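Local atomic coordinates of nicotinamide riboside transporter PnuC (Neisseria mucosa ATCC 25996, PDB entry 4QTN), a protein that transports nicotinamide riboside, a form of vitamin B3, and is probably required for its passage across the bacterial inner membrane, working as a homotrimer. Residues C[104-109]-C[226-231]; C[55-58]-C[63-66]. All coordinates share one frame; numbering follows the deposited sequence.

Contact 1. Residues C[104-109]-C[226-231]; sequences AMWRKH and INWTKL
At the cytoplasmic ends of transmembrane helices 85-107 and 208-234, the indoles of W106 and W228 reach for each other from opposite directions and meet through their six-membered rings. The nearest atoms are CZ2 of W106 and CZ2 of W228, 3.6 Å apart. W106 CZ2 sits at the rim of the W228 ring, close to its plane; the rings meet obliquely, with planes at 39° and six-ring centroids 6.0 Å apart. Between these two segments the contact is the indole pair alone, and W182, from outside them, meets the W228 ring edge-to-face. The side chain of W106 is about 8 Å from the bound nicotinamide riboside, which puts this helix-helix contact near the pocket without lining it. Both indole nitrogens are satisfied by backbone carbonyls: W106 NE1 binds M174 O and W228 NE1 binds V57 O, which limits how each ring can rotate. L231 CD2 covers one face of the W228 ring toward its rim, 3.6 Å above the plane. Near the end of helix 85-107, H109 ND1 turns back to M105 O at 3.3 Å with a nearly straight N-H...O angle of 173°.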
loop_
_atom_site.group_PDB
_atom_site.type_symbol
_atom_site.label_atom_id
_atom_site.label_comp_id
_atom_site.label_asym_id
_atom_site.label_seq_id
_atom_site.Cartn_x
_atom_site.Cartn_y
_atom_site.Cartn_z
ATOM N N ALA C 104 -28.972 13.074 10.512
ATOM C CA ALA C 104 -29.466 14.283 11.160
ATOM C C ALA C 104 -28.538 15.464 10.915
ATOM O O ALA C 104 -28.928 16.437 10.265
ATOM C CB ALA C 104 -29.643 14.048 12.660
HETATM N N MSE C 105 -27.300 15.362 11.410
HETATM C CA MSE C 105 -26.380 16.509 11.453
HETATM C C MSE C 105 -25.769 16.834 10.130
HETATM O O MSE C 105 -25.431 17.985 9.878
HETATM C CB MSE C 105 -25.237 16.252 12.386
HETATM C CG MSE C 105 -25.713 15.949 13.771
HETATM SE SE MSE C 105 -24.149 15.174 14.626
HETATM C CE MSE C 105 -24.192 13.399 13.777
ATOM N N TRP C 106 -25.560 15.822 9.291
ATOM C CA TRP C 106 -25.149 16.072 7.915
ATOM C C TRP C 106 -26.269 16.818 7.175
ATOM O O TRP C 106 -26.021 17.857 6.555
ATOM C CB TRP C 106 -24.798 14.770 7.199
ATOM C CG TRP C 106 -23.311 14.404 7.210
ATOM C CD1 TRP C 106 -22.452 14.466 8.275
ATOM C CD2 TRP C 106 -22.554 13.847 6.122
ATOM N NE1 TRP C 106 -21.206 14.008 7.913
ATOM C CE2 TRP C 106 -21.240 13.620 6.598
ATOM C CE3 TRP C 106 -22.856 13.524 4.785
ATOM C CZ2 TRP C 106 -20.227 13.094 5.782
ATOM C CZ3 TRP C 106 -21.846 13.003 3.974
ATOM C CH2 TRP C 106 -20.552 12.789 4.478
ATOM N N ARG C 107 -27.505 16.312 7.297
ATOM C CA ARG C 107 -28.685 16.901 6.623
ATOM C C ARG C 107 -28.734 18.416 6.709
ATOM O O ARG C 107 -29.151 19.081 5.770
ATOM C CB ARG C 107 -29.983 16.314 7.187
ATOM C CG ARG C 107 -31.224 16.597 6.332
ATOM C CD ARG C 107 -32.485 16.035 6.972
ATOM N NE ARG C 107 -32.578 16.402 8.382
ATOM C CZ ARG C 107 -33.446 15.880 9.239
ATOM N NH1 ARG C 107 -33.444 16.278 10.506
ATOM N NH2 ARG C 107 -34.314 14.963 8.836
ATOM N N LYS C 108 -28.311 18.953 7.845
ATOM C CA LYS C 108 -28.336 20.393 8.077
ATOM C C LYS C 108 -27.261 21.171 7.314
ATOM O O LYS C 108 -27.343 22.374 7.215
ATOM C CB LYS C 108 -28.235 20.695 9.581
ATOM C CG LYS C 108 -29.463 21.369 10.180
ATOM C CD LYS C 108 -29.665 20.965 11.626
ATOM C CE LYS C 108 -28.338 20.706 12.320
ATOM N NZ LYS C 108 -28.522 20.147 13.694
ATOM N N HIS C 109 -26.257 20.481 6.780
ATOM C CA HIS C 109 -25.046 21.163 6.283
ATOM C C HIS C 109 -24.628 20.761 4.870
ATOM O O HIS C 109 -23.455 20.469 4.617
ATOM C CB HIS C 109 -23.882 20.997 7.272
ATOM C CG HIS C 109 -24.083 21.731 8.557
ATOM N ND1 HIS C 109 -24.661 21.148 9.665
ATOM C CD2 HIS C 109 -23.834 23.017 8.897
ATOM C CE1 HIS C 109 -24.739 22.037 10.639
ATOM N NE2 HIS C 109 -24.245 23.179 10.199
ATOM N N ILE C 226 -7.947 12.756 -0.046
ATOM C CA ILE C 226 -7.778 13.672 -1.206
ATOM C C ILE C 226 -9.033 14.523 -1.526
ATOM O O ILE C 226 -8.949 15.755 -1.570
ATOM C CB ILE C 226 -7.316 12.943 -2.466
ATOM C CG1 ILE C 226 -5.838 12.648 -2.387
ATOM C CG2 ILE C 226 -7.542 13.805 -3.674
ATOM C CD1 ILE C 226 -5.487 11.266 -2.883
ATOM N N ASN C 227 -10.183 13.865 -1.713
ATOM C CA ASN C 227 -11.417 14.544 -2.126
ATOM C C ASN C 227 -11.980 15.452 -1.087
ATOM O O ASN C 227 -12.443 16.553 -1.406
ATOM C CB ASN C 227 -12.491 13.545 -2.499
ATOM C CG ASN C 227 -13.621 14.182 -3.293
ATOM O OD1 ASN C 227 -13.419 14.634 -4.437
ATOM N ND2 ASN C 227 -14.820 14.220 -2.701
ATOM N N TRP C 228 -12.028 14.965 0.152
ATOM C CA TRP C 228 -12.398 15.805 1.293
ATOM C C TRP C 228 -11.503 17.038 1.470
ATOM O O TRP C 228 -11.981 18.084 1.897
ATOM C CB TRP C 228 -12.486 14.989 2.581
ATOM C CG TRP C 228 -13.819 14.481 2.785
ATOM C CD1 TRP C 228 -14.504 13.660 1.956
ATOM C CD2 TRP C 228 -14.699 14.792 3.866
ATOM N NE1 TRP C 228 -15.765 13.419 2.451
ATOM C CE2 TRP C 228 -15.911 14.102 3.627
ATOM C CE3 TRP C 228 -14.580 15.564 5.024
ATOM C CZ2 TRP C 228 -16.997 14.168 4.504
ATOM C CZ3 TRP C 228 -15.672 15.637 5.895
ATOM C CH2 TRP C 228 -16.859 14.944 5.626
ATOM N N THR C 229 -10.228 16.944 1.106
ATOM C CA THR C 229 -9.435 18.158 1.014
ATOM C C THR C 229 -10.014 19.144 -0.006
ATOM O O THR C 229 -10.268 20.307 0.328
ATOM C CB THR C 229 -7.959 17.887 0.742
ATOM O OG1 THR C 229 -7.402 17.247 1.878
ATOM C CG2 THR C 229 -7.222 19.183 0.535
ATOM N N LYS C 230 -10.239 18.679 -1.235
ATOM C CA LYS C 230 -10.857 19.522 -2.270
ATOM C C LYS C 230 -12.158 20.153 -1.738
ATOM O O LYS C 230 -12.483 21.302 -2.055
ATOM C CB LYS C 230 -11.105 18.722 -3.571
ATOM C CG LYS C 230 -9.824 18.423 -4.371
ATOM C CD LYS C 230 -9.869 17.051 -5.083
ATOM C CE LYS C 230 -10.359 17.138 -6.533
ATOM N NZ LYS C 230 -9.257 17.039 -7.541
ATOM N N LEU C 231 -12.839 19.414 -0.876
ATOM C CA LEU C 231 -14.134 19.788 -0.351
ATOM C C LEU C 231 -13.974 20.884 0.699
ATOM O O LEU C 231 -14.705 21.874 0.703
ATOM C CB LEU C 231 -14.748 18.559 0.297
ATOM C CG LEU C 231 -16.166 18.025 0.124
ATOM C CD1 LEU C 231 -16.761 18.274 -1.250
ATOM C CD2 LEU C 231 -16.094 16.538 0.420
#

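Contact 2. Residues C[55-58]-C[63-66]; sequences VFVG and SNYL. With NNR (Nicotinamide riboside), chain I.
No hydrogen bond crosses between 55-58 and 63-66, although S63 and N64 both touch the opposite helix through F56 and V57. Instead, V57 CG2 sits over one face of the N64 amide, 3.4 Å from N64 CG; the two side chains themselves cross obliquely. On the same asparagine, ND2 sits 3.3 Å above the ring plane of the next residue, Y65, over the ring's centre, and makes a weak hydrogen bond to K61 O in the connecting turn. The amide is thus wedged between an aliphatic branch and an aromatic face.

V57 works in two directions because its methyls are split. CG1, anti to the backbone N (chi1 166°), points to the bound nicotinamide riboside and touches C5 of the nicotinamide ring at 3.5 Å, while CG2 serves N64. Behind them the backbones come close, F56 CA to N64 CA being 5.1 Å, and F56 CB rests on N64 CB at 3.5 Å. With F56 CG anti to the carbonyl carbon (chi1 -79°), the CD2 and CE2 edge of the ring is brought to S63 OG, which lies near the ring plane, 3.2 Å from CD2; that hydroxyl has its hydrogen-bond partner outside the two segments. W15 meets the F56 ring edge-to-face, and E10 OE2 accepts from S63 N.

This helical hairpin, helix 41-59 turning into helix 64-80, supplies V57 and N64 to the substrate pocket. N64 OD1 is 3.9 Å from the ribose hydroxyl oxygen O2R, which suggests that V57 and N64 meet the ligand here by packing rather than by a direct hydrogen bond, while the amide oxygen may polarise the surroundings of O2R.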
loop_
_atom_site.group_PDB
_atom_site.type_symbol
_atom_site.label_atom_id
_atom_site.label_comp_id
_atom_site.label_asym_id
_atom_site.label_seq_id
_atom_site.Cartn_x
_atom_site.Cartn_y
_atom_site.Cartn_z
ATOM N N VAL C 55 -17.619 4.911 -0.369
ATOM C CA VAL C 55 -17.365 5.700 -1.574
ATOM C C VAL C 55 -18.218 6.980 -1.542
ATOM O O VAL C 55 -17.737 8.063 -1.865
ATOM C CB VAL C 55 -17.563 4.861 -2.870
ATOM C CG1 VAL C 55 -17.882 5.739 -4.076
ATOM C CG2 VAL C 55 -16.328 4.010 -3.131
ATOM N N PHE C 56 -19.451 6.854 -1.050
ATOM C CA PHE C 56 -20.359 8.004 -0.888
ATOM C C PHE C 56 -19.914 9.004 0.201
ATOM O O PHE C 56 -20.066 10.222 0.023
ATOM C CB PHE C 56 -21.787 7.530 -0.617
ATOM C CG PHE C 56 -22.514 7.082 -1.839
ATOM C CD1 PHE C 56 -21.965 6.138 -2.681
ATOM C CD2 PHE C 56 -23.754 7.603 -2.150
ATOM C CE1 PHE C 56 -22.643 5.716 -3.818
ATOM C CE2 PHE C 56 -24.436 7.191 -3.285
ATOM C CZ PHE C 56 -23.878 6.244 -4.119
ATOM N N VAL C 57 -19.384 8.496 1.329
ATOM C CA VAL C 57 -18.747 9.373 2.340
ATOM C C VAL C 57 -17.579 10.165 1.714
ATOM O O VAL C 57 -17.474 11.385 1.885
ATOM C CB VAL C 57 -18.263 8.587 3.591
ATOM C CG1 VAL C 57 -17.322 9.432 4.432
ATOM C CG2 VAL C 57 -19.440 8.146 4.424
ATOM N N GLY C 58 -16.741 9.473 0.951
ATOM C CA GLY C 58 -15.614 10.109 0.287
ATOM C C GLY C 58 -16.077 11.229 -0.603
ATOM O O GLY C 58 -15.442 12.277 -0.672
ATOM N N SER C 63 -26.653 10.250 1.070
ATOM C CA SER C 63 -27.292 8.940 0.955
ATOM C C SER C 63 -26.351 7.821 1.278
ATOM O O SER C 63 -26.673 6.676 1.046
ATOM C CB SER C 63 -27.814 8.720 -0.454
ATOM O OG SER C 63 -26.731 8.519 -1.350
ATOM N N ASN C 64 -25.162 8.155 1.761
ATOM C CA ASN C 64 -24.266 7.149 2.297
ATOM C C ASN C 64 -24.920 6.439 3.468
ATOM O O ASN C 64 -24.753 5.239 3.636
ATOM C CB ASN C 64 -22.915 7.764 2.718
ATOM C CG ASN C 64 -22.875 8.145 4.191
ATOM O OD1 ASN C 64 -22.576 7.309 5.062
ATOM N ND2 ASN C 64 -23.162 9.413 4.480
ATOM N N TYR C 65 -25.721 7.178 4.236
ATOM C CA TYR C 65 -26.207 6.693 5.530
ATOM C C TYR C 65 -27.189 5.531 5.436
ATOM O O TYR C 65 -27.161 4.621 6.275
ATOM C CB TYR C 65 -26.800 7.827 6.351
ATOM C CG TYR C 65 -25.759 8.761 6.915
ATOM C CD1 TYR C 65 -24.831 8.315 7.848
ATOM C CD2 TYR C 65 -25.707 10.090 6.515
ATOM C CE1 TYR C 65 -23.880 9.168 8.364
ATOM C CE2 TYR C 65 -24.764 10.952 7.031
ATOM C CZ TYR C 65 -23.853 10.490 7.955
ATOM O OH TYR C 65 -22.900 11.352 8.464
ATOM N N LEU C 66 -28.054 5.559 4.427
ATOM C CA LEU C 66 -28.955 4.450 4.194
ATOM C C LEU C 66 -28.180 3.159 3.906
ATOM O O LEU C 66 -28.428 2.122 4.533
ATOM C CB LEU C 66 -29.912 4.758 3.056
ATOM C CG LEU C 66 -30.726 3.549 2.593
ATOM C CD1 LEU C 66 -31.466 2.895 3.760
ATOM C CD2 LEU C 66 -31.689 3.941 1.480
HETATM O O2R NNR I . -20.362 5.443 7.716
HETATM C C2R NNR I . -19.278 4.360 7.664
HETATM C C3R NNR I . -19.813 3.055 8.265
HETATM O O3R NNR I . -20.767 3.344 9.187
HETATM C C4R NNR I . -18.627 2.424 8.962
HETATM C C5R NNR I . -17.871 1.379 8.039
HETATM O O5R NNR I . -16.554 1.105 8.625
HETATM O O4R NNR I . -17.840 3.415 9.273
HETATM C C1R NNR I . -18.237 4.683 8.369
HETATM N N1 NNR I . -17.093 5.068 7.519
HETATM C C2 NNR I . -16.015 4.193 7.318
HETATM C C6 NNR I . -17.081 6.299 6.906
HETATM C C5 NNR I . -15.989 6.661 6.079
HETATM C C4 NNR I . -14.927 5.801 5.901
HETATM C C3 NNR I . -14.933 4.574 6.493
HETATM C C7 NNR I . -13.764 3.639 6.238
HETATM O O7 NNR I . -13.493 2.774 7.016
HETATM N N7 NNR I . -12.985 3.790 5.038
#

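Overall arrangement
Going from the N terminus, helix 41-59 and helix 64-80 are joined by a tight turn, and contact 2 closes that short loop, with four residues between its segments. The chain then enters helix 85-107, whose end opens contact 1; this closes only after 116 residues, including helices 128-147, 158-175 and 181-198, when helix 208-234 arrives. The two contacts follow in series, neither nested nor crossed, with centres 10 Å apart. They are stitched together all the same: N227 ND2 probably hydrogen-bonds to G58 O at 2.9 Å, and the Y65 and W106 rings meet edge-to-face. Four transmembrane helices are thereby tied together beside the pocket.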